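Local coordinates for protein mevalonate 3-kinase (PDB 4RKS) that phosphorylates the 3-hydroxyl of (R)-mevalonate with ATP, giving mevalonate 3-phosphate in an alternative mevalonate route to isoprenoids in an extreme acidophile, at residues 242-247 / 302-307; 191-196 / 286-291; 98-103 / 151-156; 129-134 / 155-160. All blocks are in the same frame, centred on the assembly; numbering follows the deposited sequence.

Contact 1. Residues 242-247 / 302-307; sequences DIKGIF and AVESEN
Lys244 NZ is gripped by several groups at once. Across the contact it forms a short salt bridge to Glu304 OE2 at 2.5 Å, it is also hydrogen-bonded to the hydroxyl of Tyr193, and it lies close enough to the indole of Trp288 for a cation-pi interaction. The ammonium meets OE2 from above the carboxylate plane, 65° out of it, and the two side chains cross at about a right angle. Lys244 runs out extended as far as CE and then bends at its last torsion (chi4 67°), which turns NZ onto the glutamate oxygen. The contact sets the first turn of helix 243-262 against the end of strand 298-304 in the C-terminal domain of this GHMP-family kinase, helix packed on sheet. Three residues further along the helix, Phe247 lays its ring over Ala302: the methyl CB stands 3.6 Å from the ring centroid, only 13° off the normal, a CH-pi contact over the centre of one face. Phe247 and Ala302 both also touch Trp288. The helix start is closed by Asp242 at the N-cap, whose OD1 accepts from Gly245 N at 3.0 Å, again from above the carboxylate plane.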
loop_
_atom_site.group_PDB
_atom_site.type_symbol
_atom_site.label_atom_id
_atom_site.label_comp_id
_atom_site.label_asym_id
_atom_site.label_seq_id
_atom_site.Cartn_x
_atom_site.Cartn_y
_atom_site.Cartn_z
ATOM N N ASP A 242 -6.863 8.965 -18.461
ATOM C CA ASP A 242 -6.998 7.684 -19.151
ATOM C C ASP A 242 -6.883 6.555 -18.146
ATOM O O ASP A 242 -5.839 5.902 -18.053
ATOM C CB ASP A 242 -5.942 7.524 -20.252
ATOM C CG ASP A 242 -6.200 6.306 -21.135
ATOM O OD1 ASP A 242 -7.152 5.540 -20.841
ATOM O OD2 ASP A 242 -5.448 6.111 -22.111
ATOM N N ILE A 243 -7.956 6.330 -17.396
ATOM C CA ILE A 243 -7.927 5.352 -16.319
ATOM C C ILE A 243 -7.736 3.933 -16.867
ATOM O O ILE A 243 -7.001 3.145 -16.285
ATOM C CB ILE A 243 -9.203 5.406 -15.472
ATOM C CG1 ILE A 243 -9.433 6.824 -14.930
ATOM C CG2 ILE A 243 -9.101 4.420 -14.328
ATOM C CD1 ILE A 243 -8.306 7.335 -14.052
ATOM N N LYS A 244 -8.392 3.612 -17.985
ATOM C CA LYS A 244 -8.206 2.299 -18.594
ATOM C C LYS A 244 -6.752 2.044 -18.989
ATOM O O LYS A 244 -6.240 0.941 -18.806
ATOM C CB LYS A 244 -9.121 2.128 -19.807
ATOM C CG LYS A 244 -10.575 1.857 -19.433
ATOM C CD LYS A 244 -11.394 1.497 -20.675
ATOM C CE LYS A 244 -12.822 1.153 -20.324
ATOM N NZ LYS A 244 -13.555 2.342 -19.819
ATOM N N GLY A 245 -6.075 3.064 -19.500
ATOM C CA GLY A 245 -4.685 2.911 -19.894
ATOM C C GLY A 245 -3.810 2.606 -18.693
ATOM O O GLY A 245 -2.917 1.760 -18.744
ATOM N N ILE A 246 -4.077 3.295 -17.597
ATOM C CA ILE A 246 -3.311 3.094 -16.380
ATOM C C ILE A 246 -3.475 1.654 -15.893
ATOM O O ILE A 246 -2.486 1.000 -15.555
ATOM C CB ILE A 246 -3.732 4.126 -15.296
ATOM C CG1 ILE A 246 -3.184 5.512 -15.671
ATOM C CG2 ILE A 246 -3.204 3.748 -13.922
ATOM C CD1 ILE A 246 -3.871 6.674 -14.918
ATOM N N PHE A 247 -4.703 1.138 -15.902
ATOM C CA PHE A 247 -4.926 -0.209 -15.370
ATOM C C PHE A 247 -4.459 -1.284 -16.345
ATOM O O PHE A 247 -3.878 -2.287 -15.919
ATOM C CB PHE A 247 -6.388 -0.430 -15.007
ATOM C CG PHE A 247 -6.778 0.149 -13.665
ATOM C CD1 PHE A 247 -6.177 -0.304 -12.503
ATOM C CD2 PHE A 247 -7.766 1.125 -13.567
ATOM C CE1 PHE A 247 -6.537 0.212 -11.270
ATOM C CE2 PHE A 247 -8.133 1.650 -12.319
ATOM C CZ PHE A 247 -7.516 1.187 -11.179
ATOM N N ALA A 302 -9.849 -4.421 -11.825
ATOM C CA ALA A 302 -10.428 -3.137 -12.173
ATOM C C ALA A 302 -11.558 -3.324 -13.168
ATOM O O ALA A 302 -11.445 -4.125 -14.094
ATOM C CB ALA A 302 -9.372 -2.211 -12.751
ATOM N N VAL A 303 -12.629 -2.557 -12.996
ATOM C CA VAL A 303 -13.791 -2.669 -13.858
ATOM C C VAL A 303 -14.568 -1.350 -13.855
ATOM O O VAL A 303 -14.531 -0.593 -12.873
ATOM C CB VAL A 303 -14.705 -3.850 -13.402
ATOM C CG1 VAL A 303 -15.281 -3.584 -12.020
ATOM C CG2 VAL A 303 -15.831 -4.138 -14.405
ATOM N N GLU A 304 -15.273 -1.069 -14.946
ATOM C CA GLU A 304 -16.159 0.092 -14.975
ATOM C C GLU A 304 -17.325 -0.129 -14.019
ATOM O O GLU A 304 -17.822 -1.253 -13.864
ATOM C CB GLU A 304 -16.656 0.367 -16.386
ATOM C CG GLU A 304 -15.580 0.870 -17.315
ATOM C CD GLU A 304 -15.962 0.702 -18.779
ATOM O OE1 GLU A 304 -16.261 -0.440 -19.184
ATOM O OE2 GLU A 304 -15.957 1.705 -19.523
ATOM N N SER A 305 -17.755 0.950 -13.375
ATOM C CA SER A 305 -18.738 0.854 -12.307
ATOM C C SER A 305 -20.011 0.140 -12.770
ATOM O O SER A 305 -20.586 -0.659 -12.025
ATOM C CB SER A 305 -19.065 2.246 -11.757
ATOM O OG SER A 305 -18.086 2.636 -10.800
ATOM N N GLU A 306 -20.413 0.398 -14.011
ATOM C CA GLU A 306 -21.637 -0.178 -14.566
ATOM C C GLU A 306 -21.580 -1.711 -14.644
ATOM O O GLU A 306 -22.615 -2.372 -14.666
ATOM C CB GLU A 306 -21.910 0.415 -15.943
ATOM C CG GLU A 306 -20.656 0.700 -16.749
ATOM C CD GLU A 306 -20.960 1.284 -18.121
ATOM O OE1 GLU A 306 -22.045 0.986 -18.670
ATOM O OE2 GLU A 306 -20.111 2.040 -18.648
ATOM N N ASN A 307 -20.369 -2.266 -14.654
ATOM C CA ASN A 307 -20.181 -3.714 -14.731
ATOM C C ASN A 307 -19.658 -4.356 -13.437
ATOM O O ASN A 307 -19.388 -5.560 -13.407
ATOM C CB ASN A 307 -19.235 -4.050 -15.882
ATOM C CG ASN A 307 -19.744 -3.551 -17.218
ATOM O OD1 ASN A 307 -20.906 -3.763 -17.574
ATOM N ND2 ASN A 307 -18.875 -2.877 -17.968
#

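Contact 2. Residues 191-196 / 286-291; sequences SGYSIV and DYWNAY
Strands 193-199 and 289-292 flank strand 298-304, each pairing with it antiparallel in the C-terminal part of the GHMP kinase fold, and the contact is made across that middle strand by two aromatic side chains: Tyr193, on the first of the two, and Trp288, which stands just before strand 289-292. Both side chains set out toward the other segment, and the rings meet on the side of the sheet covered by helix 243-262. The indole is carried there by a first torsion that sets Trp288 CG opposite the backbone N (chi1 180°), whereas Tyr193 holds its CG beside its own N. The planes stand at 87° with centroids of the phenol and the six-membered indole ring 6.0 Å apart, an oblique pairing. Glu304 of the intervening strand and Ile243 of the helix lie against Tyr193. The same helix takes up the polar edge of the indole, where Trp288 NE1 is hydrogen-bonded to Asp248 OD1, a bond that helps hold the rotation of the tryptophan. What touches directly is a single carbon of the indole, Trp288 CZ3, which comes in at the tyrosine edge, near the phenol plane, 4.0 Å from Tyr193 CE2.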
loop_
_atom_site.group_PDB
_atom_site.type_symbol
_atom_site.label_atom_id
_atom_site.label_comp_id
_atom_site.label_asym_id
_atom_site.label_seq_id
_atom_site.Cartn_x
_atom_site.Cartn_y
_atom_site.Cartn_z
ATOM N N SER A 191 -13.969 7.626 -9.896
ATOM C CA SER A 191 -15.329 7.449 -9.396
ATOM C C SER A 191 -16.169 6.545 -10.315
ATOM O O SER A 191 -17.149 5.939 -9.878
ATOM C CB SER A 191 -16.011 8.807 -9.224
ATOM O OG SER A 191 -16.015 9.525 -10.442
ATOM N N GLY A 192 -15.778 6.445 -11.582
ATOM C CA GLY A 192 -16.481 5.582 -12.514
ATOM C C GLY A 192 -15.922 4.171 -12.520
ATOM O O GLY A 192 -16.288 3.353 -13.363
ATOM N N TYR A 193 -15.026 3.873 -11.582
ATOM C CA TYR A 193 -14.359 2.573 -11.586
ATOM C C TYR A 193 -14.439 1.907 -10.232
ATOM O O TYR A 193 -14.549 2.575 -9.201
ATOM C CB TYR A 193 -12.896 2.722 -12.028
ATOM C CG TYR A 193 -12.801 3.140 -13.468
ATOM C CD1 TYR A 193 -12.941 4.475 -13.831
ATOM C CD2 TYR A 193 -12.606 2.199 -14.476
ATOM C CE1 TYR A 193 -12.881 4.866 -15.157
ATOM C CE2 TYR A 193 -12.541 2.582 -15.809
ATOM C CZ TYR A 193 -12.680 3.920 -16.138
ATOM O OH TYR A 193 -12.619 4.325 -17.448
ATOM N N SER A 194 -14.414 0.582 -10.243
ATOM C CA SER A 194 -14.355 -0.179 -9.008
ATOM C C SER A 194 -13.305 -1.253 -9.158
ATOM O O SER A 194 -12.874 -1.559 -10.263
ATOM C CB SER A 194 -15.713 -0.816 -8.664
ATOM O OG SER A 194 -16.761 0.139 -8.706
ATOM N N ILE A 195 -12.903 -1.833 -8.036
ATOM C CA ILE A 195 -12.020 -2.982 -8.065
ATOM C C ILE A 195 -12.680 -4.141 -7.339
ATOM O O ILE A 195 -13.057 -4.019 -6.167
ATOM C CB ILE A 195 -10.650 -2.656 -7.432
ATOM C CG1 ILE A 195 -9.883 -1.682 -8.337
ATOM C CG2 ILE A 195 -9.828 -3.930 -7.220
ATOM C CD1 ILE A 195 -8.582 -1.172 -7.748
ATOM N N VAL A 196 -12.860 -5.259 -8.031
ATOM C CA VAL A 196 -13.319 -6.458 -7.339
ATOM C C VAL A 196 -12.115 -7.309 -6.927
ATOM O O VAL A 196 -11.360 -7.794 -7.768
ATOM C CB VAL A 196 -14.292 -7.299 -8.197
ATOM C CG1 VAL A 196 -14.807 -8.502 -7.387
ATOM C CG2 VAL A 196 -15.446 -6.438 -8.661
ATOM N N ASP A 286 -16.002 -9.113 -23.815
ATOM C CA ASP A 286 -17.388 -8.705 -23.595
ATOM C C ASP A 286 -17.471 -7.306 -22.956
ATOM O O ASP A 286 -18.157 -6.414 -23.467
ATOM C CB ASP A 286 -18.096 -9.763 -22.730
ATOM C CG ASP A 286 -19.559 -9.436 -22.454
ATOM O OD1 ASP A 286 -20.132 -8.574 -23.142
ATOM O OD2 ASP A 286 -20.138 -10.055 -21.539
ATOM N N TYR A 287 -16.778 -7.115 -21.835
ATOM C CA TYR A 287 -16.652 -5.789 -21.253
ATOM C C TYR A 287 -15.249 -5.603 -20.679
ATOM O O TYR A 287 -14.567 -6.574 -20.376
ATOM C CB TYR A 287 -17.725 -5.547 -20.190
ATOM C CG TYR A 287 -17.749 -6.501 -19.007
ATOM C CD1 TYR A 287 -18.457 -7.700 -19.066
ATOM C CD2 TYR A 287 -17.098 -6.180 -17.813
ATOM C CE1 TYR A 287 -18.497 -8.562 -17.976
ATOM C CE2 TYR A 287 -17.132 -7.032 -16.723
ATOM C CZ TYR A 287 -17.830 -8.223 -16.809
ATOM O OH TYR A 287 -17.862 -9.069 -15.719
ATOM N N TRP A 288 -14.814 -4.354 -20.549
ATOM C CA TRP A 288 -13.441 -4.081 -20.139
ATOM C C TRP A 288 -13.139 -4.542 -18.716
ATOM O O TRP A 288 -13.936 -4.353 -17.788
ATOM C CB TRP A 288 -13.127 -2.591 -20.258
ATOM C CG TRP A 288 -11.716 -2.249 -19.834
ATOM C CD1 TRP A 288 -10.584 -2.302 -20.608
ATOM C CD2 TRP A 288 -11.292 -1.814 -18.535
ATOM N NE1 TRP A 288 -9.478 -1.921 -19.863
ATOM C CE2 TRP A 288 -9.890 -1.619 -18.591
ATOM C CE3 TRP A 288 -11.959 -1.571 -17.327
ATOM C CZ2 TRP A 288 -9.156 -1.179 -17.490
ATOM C CZ3 TRP A 288 -11.224 -1.143 -16.235
ATOM C CH2 TRP A 288 -9.835 -0.959 -16.322
ATOM N N ASN A 289 -11.983 -5.160 -18.555
ATOM C CA ASN A 289 -11.385 -5.322 -17.240
ATOM C C ASN A 289 -9.880 -5.366 -17.390
ATOM O O ASN A 289 -9.365 -5.518 -18.501
ATOM C CB ASN A 289 -11.883 -6.581 -16.534
ATOM C CG ASN A 289 -11.277 -7.851 -17.100
ATOM O OD1 ASN A 289 -10.108 -8.168 -16.855
ATOM N ND2 ASN A 289 -12.072 -8.588 -17.865
ATOM N N ALA A 290 -9.194 -5.229 -16.260
ATOM C CA ALA A 290 -7.749 -5.427 -16.156
ATOM C C ALA A 290 -7.469 -5.896 -14.740
ATOM O O ALA A 290 -8.146 -5.451 -13.803
ATOM C CB ALA A 290 -6.990 -4.145 -16.463
ATOM N N TYR A 291 -6.489 -6.780 -14.562
ATOM C CA TYR A 291 -6.206 -7.294 -13.220
ATOM C C TYR A 291 -4.795 -6.960 -12.739
ATOM O O TYR A 291 -3.906 -6.712 -13.537
ATOM C CB TYR A 291 -6.403 -8.813 -13.166
ATOM C CG TYR A 291 -5.249 -9.581 -13.757
ATOM C CD1 TYR A 291 -5.218 -9.881 -15.113
ATOM C CD2 TYR A 291 -4.192 -10.007 -12.965
ATOM C CE1 TYR A 291 -4.166 -10.573 -15.661
ATOM C CE2 TYR A 291 -3.135 -10.700 -13.506
ATOM C CZ TYR A 291 -3.124 -10.978 -14.852
ATOM O OH TYR A 291 -2.073 -11.672 -15.391
#

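Contact 3. Residues 98-103 / 151-156; sequences DRYSSV and ENDLRA
Tyr100 OH donates to Asp153 OD2 in a very short hydrogen bond of 2.5 Å, the one hydrogen bond between the two segments. The carboxylate oxygen sits at the edge of the phenol, near the ring plane, and also lies 3.2 Å from Tyr100 CE2, while ring and carboxylate planes are turned 73° apart. Asp153 keeps its CG beside the backbone N (chi1 -60°), which puts the acid on the helix face that looks at the tyrosine. Arg99 comes to the same oxygen from the neighbouring position. Its CG, set opposite the backbone N (chi1 166°), lies 3.9 Å from Asp153 OD2, and the bend at chi2 returns NE to 4.0 Å from it. The oxygen stands off the guanidinium plane, away from its N-H directions, so the attraction is electrostatic and not a hydrogen bond. The guanidinium carries on past the phenol, with NH2 above one face toward the rim.

Tyr100 stands at the break between helices 92-99 and 101-108, as first residue beyond one and N-cap of the next, and the contact ties this kink to helix 147-154 in the N-terminal domain. Ile138 of helix 128-141 and Leu145 pack against the buried tyrosine. At the far end of its segment Arg155 folds back on the helix, bridging to Glu151 OE2 and donating from NH1 to a lone pair of Asn152 OD1 at 2.8 Å.

With a phenol hydrogen bond and a nearby arginine both acting on one oxygen, Asp153 is probably stabilised as the carboxylate.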
loop_
_atom_site.group_PDB
_atom_site.type_symbol
_atom_site.label_atom_id
_atom_site.label_comp_id
_atom_site.label_asym_id
_atom_site.label_seq_id
_atom_site.Cartn_x
_atom_site.Cartn_y
_atom_site.Cartn_z
ATOM N N ASP A 98 10.892 8.002 18.429
ATOM C CA ASP A 98 12.037 8.715 19.009
ATOM C C ASP A 98 12.453 9.917 18.165
ATOM O O ASP A 98 12.780 10.980 18.712
ATOM C CB ASP A 98 13.247 7.786 19.188
ATOM C CG ASP A 98 13.027 6.734 20.262
ATOM O OD1 ASP A 98 12.195 6.963 21.166
ATOM O OD2 ASP A 98 13.695 5.677 20.200
ATOM N N ARG A 99 12.450 9.748 16.843
ATOM C CA ARG A 99 12.829 10.830 15.923
ATOM C C ARG A 99 11.973 12.092 16.099
ATOM O O ARG A 99 12.469 13.208 15.934
ATOM C CB ARG A 99 12.758 10.333 14.476
ATOM C CG ARG A 99 12.800 11.416 13.397
ATOM C CD ARG A 99 14.113 12.202 13.378
ATOM N NE ARG A 99 14.198 13.094 12.218
ATOM C CZ ARG A 99 13.791 14.365 12.200
ATOM N NH1 ARG A 99 13.916 15.082 11.091
ATOM N NH2 ARG A 99 13.262 14.924 13.281
ATOM N N TYR A 100 10.701 11.924 16.453
ATOM C CA TYR A 100 9.807 13.071 16.610
ATOM C C TYR A 100 9.487 13.341 18.079
ATOM O O TYR A 100 8.392 13.798 18.418
ATOM C CB TYR A 100 8.518 12.852 15.787
ATOM C CG TYR A 100 8.843 12.899 14.306
ATOM C CD1 TYR A 100 8.879 14.113 13.629
ATOM C CD2 TYR A 100 9.199 11.742 13.609
ATOM C CE1 TYR A 100 9.207 14.176 12.296
ATOM C CE2 TYR A 100 9.531 11.794 12.269
ATOM C CZ TYR A 100 9.531 13.019 11.618
ATOM O OH TYR A 100 9.856 13.098 10.285
ATOM N N SER A 101 10.461 13.071 18.944
ATOM C CA SER A 101 10.272 13.259 20.376
ATOM C C SER A 101 9.933 14.706 20.737
ATOM O O SER A 101 9.153 14.951 21.659
ATOM C CB SER A 101 11.521 12.802 21.141
ATOM O OG SER A 101 12.650 13.549 20.748
ATOM N N SER A 102 10.498 15.667 20.005
ATOM C CA SER A 102 10.213 17.073 20.284
ATOM C C SER A 102 8.748 17.400 20.016
ATOM O O SER A 102 8.136 18.197 20.737
ATOM C CB SER A 102 11.126 17.991 19.460
ATOM O OG SER A 102 10.939 17.785 18.073
ATOM N N VAL A 103 8.176 16.765 18.991
ATOM C CA VAL A 103 6.763 16.963 18.688
ATOM C C VAL A 103 5.900 16.495 19.852
ATOM O O VAL A 103 4.966 17.191 20.265
ATOM C CB VAL A 103 6.332 16.222 17.400
ATOM C CG1 VAL A 103 4.808 16.307 17.221
ATOM C CG2 VAL A 103 7.026 16.817 16.188
ATOM N N GLU A 151 7.580 11.083 5.588
ATOM C CA GLU A 151 7.517 9.851 4.811
ATOM C C GLU A 151 8.831 9.068 4.823
ATOM O O GLU A 151 8.814 7.847 4.918
ATOM C CB GLU A 151 7.145 10.136 3.359
ATOM C CG GLU A 151 6.953 8.851 2.549
ATOM C CD GLU A 151 6.686 9.117 1.075
ATOM O OE1 GLU A 151 6.033 10.133 0.762
ATOM O OE2 GLU A 151 7.139 8.319 0.229
ATOM N N ASN A 152 9.958 9.768 4.709
ATOM C CA ASN A 152 11.272 9.105 4.719
ATOM C C ASN A 152 11.454 8.260 5.976
ATOM O O ASN A 152 11.939 7.132 5.903
ATOM C CB ASN A 152 12.406 10.134 4.606
ATOM C CG ASN A 152 12.520 10.738 3.212
ATOM O OD1 ASN A 152 12.301 10.062 2.211
ATOM N ND2 ASN A 152 12.874 12.021 3.145
ATOM N N ASP A 153 11.030 8.804 7.119
ATOM C CA ASP A 153 11.077 8.095 8.396
ATOM C C ASP A 153 10.061 6.947 8.486
ATOM O O ASP A 153 10.323 5.934 9.144
ATOM C CB ASP A 153 10.847 9.067 9.561
ATOM C CG ASP A 153 11.898 10.187 9.613
ATOM O OD1 ASP A 153 13.102 9.883 9.492
ATOM O OD2 ASP A 153 11.512 11.370 9.760
ATOM N N LEU A 154 8.913 7.093 7.823
ATOM C CA LEU A 154 7.868 6.079 7.913
ATOM C C LEU A 154 8.215 4.785 7.177
ATOM O O LEU A 154 7.603 3.752 7.432
ATOM C CB LEU A 154 6.541 6.604 7.363
ATOM C CG LEU A 154 5.928 7.838 8.024
ATOM C CD1 LEU A 154 4.625 8.196 7.307
ATOM C CD2 LEU A 154 5.713 7.645 9.525
ATOM N N ARG A 155 9.168 4.834 6.252
ATOM C CA ARG A 155 9.435 3.655 5.424
ATOM C C ARG A 155 10.058 2.518 6.223
ATOM O O ARG A 155 9.963 1.351 5.826
ATOM C CB ARG A 155 10.321 4.022 4.223
ATOM C CG ARG A 155 9.560 4.814 3.173
ATOM C CD ARG A 155 10.290 4.928 1.828
ATOM N NE ARG A 155 9.734 6.043 1.070
ATOM C CZ ARG A 155 10.279 7.250 1.065
ATOM N NH1 ARG A 155 11.406 7.454 1.731
ATOM N NH2 ARG A 155 9.723 8.239 0.391
ATOM N N ALA A 156 10.655 2.855 7.366
ATOM C CA ALA A 156 11.224 1.857 8.257
ATOM C C ALA A 156 10.120 0.970 8.804
ATOM O O ALA A 156 10.343 -0.184 9.143
ATOM C CB ALA A 156 11.993 2.526 9.400
#

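Contact 4. Residues 129-134 / 155-160; sequences AGAASI and RAVSES. With MEV ((R)-mevalonate), chain C.
Helix 128-141 passes the loop that joins helices 147-154 and 161-166 with a closest CA spacing of 5.7 Å, between Ala131 and Val157, an approach consistent with the small alanine side chain. Ala131 CB points toward the loop and meets Val157 CG1 at 3.7 Å; on the same methyl rests Ser158 CB at 4.0 Å. Val157 sends CG1 opposite its backbone N (chi1 177°), and this is the branch laid against the alanine. The valine also touches Ser92 and Val96 of helix 92-99 and Ser126 of the ATP-binding segment, and Ala161 backs Ala131, so the junction is buried. Within the helix Gly130 O takes two donors from the same face of its plane, Ile134 N and Ser133 OG, the hydroxyl at 2.6 Å and tilted 30° from the carbonyl plane.

Just beyond the apolar junction the loop turns its next side chain the other way, into the mevalonate pocket. Glu159 CG lies between the backbone N and carbonyl carbon (chi1 59°), and a bend at chi2 brings OE2 to 2.7 Å from mevalonate O8. Ser160 OG stands 3.7 Å from that oxygen. Both carboxylate oxygens are held, OE1 by a salt bridge to Arg47 and OE2 by a hydrogen bond with His211, while Leu38 N and Arg163 also bind the substrate. Arg47 and His211 probably fix the acid's position beside the substrate oxygen.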
loop_
_atom_site.group_PDB
_atom_site.type_symbol
_atom_site.label_atom_id
_atom_site.label_comp_id
_atom_site.label_asym_id
_atom_site.label_seq_id
_atom_site.Cartn_x
_atom_site.Cartn_y
_atom_site.Cartn_z
ATOM N N ALA A 129 -0.786 1.277 5.611
ATOM C CA ALA A 129 -1.779 2.097 6.305
ATOM C C ALA A 129 -1.360 2.398 7.745
ATOM O O ALA A 129 -1.588 3.495 8.249
ATOM C CB ALA A 129 -3.161 1.401 6.292
ATOM N N GLY A 130 -0.765 1.419 8.413
ATOM C CA GLY A 130 -0.317 1.621 9.777
ATOM C C GLY A 130 0.770 2.681 9.807
ATOM O O GLY A 130 0.733 3.602 10.629
ATOM N N ALA A 131 1.730 2.548 8.894
ATOM C CA ALA A 131 2.832 3.490 8.787
ATOM C C ALA A 131 2.324 4.899 8.493
ATOM O O ALA A 131 2.654 5.843 9.202
ATOM C CB ALA A 131 3.807 3.048 7.703
ATOM N N ALA A 132 1.521 5.033 7.443
ATOM C CA ALA A 132 0.967 6.330 7.076
ATOM C C ALA A 132 0.144 6.949 8.221
ATOM O O ALA A 132 0.174 8.167 8.425
ATOM C CB ALA A 132 0.126 6.193 5.818
ATOM N N SER A 133 -0.564 6.113 8.987
ATOM C CA SER A 133 -1.419 6.635 10.059
ATOM C C SER A 133 -0.555 7.233 11.156
ATOM O O SER A 133 -0.936 8.226 11.795
ATOM C CB SER A 133 -2.339 5.552 10.643
ATOM O OG SER A 133 -1.587 4.551 11.295
ATOM N N ILE A 134 0.605 6.627 11.385
ATOM C CA ILE A 134 1.579 7.223 12.285
ATOM C C ILE A 134 1.980 8.600 11.785
ATOM O O ILE A 134 1.991 9.562 12.552
ATOM C CB ILE A 134 2.827 6.359 12.430
ATOM C CG1 ILE A 134 2.450 5.006 13.031
ATOM C CG2 ILE A 134 3.843 7.050 13.328
ATOM C CD1 ILE A 134 3.590 4.069 13.116
ATOM N N ARG A 155 9.168 4.834 6.252
ATOM C CA ARG A 155 9.435 3.655 5.424
ATOM C C ARG A 155 10.058 2.518 6.223
ATOM O O ARG A 155 9.963 1.351 5.826
ATOM C CB ARG A 155 10.321 4.022 4.223
ATOM C CG ARG A 155 9.560 4.814 3.173
ATOM C CD ARG A 155 10.290 4.928 1.828
ATOM N NE ARG A 155 9.734 6.043 1.070
ATOM C CZ ARG A 155 10.279 7.250 1.065
ATOM N NH1 ARG A 155 11.406 7.454 1.731
ATOM N NH2 ARG A 155 9.723 8.239 0.391
ATOM N N ALA A 156 10.655 2.855 7.366
ATOM C CA ALA A 156 11.224 1.857 8.257
ATOM C C ALA A 156 10.120 0.970 8.804
ATOM O O ALA A 156 10.343 -0.184 9.143
ATOM C CB ALA A 156 11.993 2.526 9.400
ATOM N N VAL A 157 8.921 1.531 8.888
ATOM C CA VAL A 157 7.766 0.788 9.318
ATOM C C VAL A 157 7.188 0.002 8.135
ATOM O O VAL A 157 6.865 -1.172 8.264
ATOM C CB VAL A 157 6.716 1.731 9.924
ATOM C CG1 VAL A 157 5.466 0.961 10.324
ATOM C CG2 VAL A 157 7.324 2.454 11.129
ATOM N N SER A 158 7.085 0.648 6.977
ATOM C CA SER A 158 6.627 -0.019 5.764
ATOM C C SER A 158 7.082 0.759 4.539
ATOM O O SER A 158 6.838 1.956 4.443
ATOM C CB SER A 158 5.104 -0.167 5.766
ATOM O OG SER A 158 4.640 -0.662 4.525
ATOM N N GLU A 159 7.717 0.075 3.590
ATOM C CA GLU A 159 8.424 0.752 2.512
ATOM C C GLU A 159 7.501 1.516 1.559
ATOM O O GLU A 159 7.964 2.411 0.859
ATOM C CB GLU A 159 9.285 -0.246 1.717
ATOM C CG GLU A 159 8.511 -1.400 1.091
ATOM C CD GLU A 159 8.293 -2.576 2.045
ATOM O OE1 GLU A 159 8.707 -2.486 3.226
ATOM O OE2 GLU A 159 7.705 -3.597 1.610
ATOM N N SER A 160 6.211 1.174 1.537
ATOM C CA SER A 160 5.243 1.879 0.685
ATOM C C SER A 160 4.272 2.767 1.485
ATOM O O SER A 160 3.103 2.934 1.111
ATOM C CB SER A 160 4.446 0.881 -0.160
ATOM O OG SER A 160 5.293 0.163 -1.041
HETATM C C8 MEV C . 5.425 -3.559 -1.753
HETATM O O8 MEV C . 6.371 -3.321 -0.728
HETATM C C2 MEV C . 5.613 -4.979 -2.240
HETATM C C3 MEV C . 4.506 -5.575 -3.094
HETATM O O7 MEV C . 3.231 -5.398 -2.532
HETATM C C4 MEV C . 4.507 -4.971 -4.489
HETATM C C5 MEV C . 3.757 -3.656 -4.581
HETATM O O3 MEV C . 2.603 -3.513 -4.073
HETATM O O4 MEV C . 4.303 -2.682 -5.151
HETATM C C6 MEV C . 4.785 -7.059 -3.187
#

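From the N terminus, the chain first passes 98-103, which opens contact 3, then 129-134, which opens contact 4, and returns at 151-160, where the two loops end on the same stretch, sharing Arg155 and Ala156. Leu154 packs onto helix 128-141 between them; both belong to the N-terminal domain. After these close, 191-196 opens contact 2, 242-247 opens contact 1, and 286-291 and 302-307 close them in the same order, so the two loops cross. Contact 1 ties helix 243-262 to strand 298-304, and contact 2 bridges the two neighbours of that strand. Both lie about 37 Å between centres from contact 3, on the opposite side of the chain's centre.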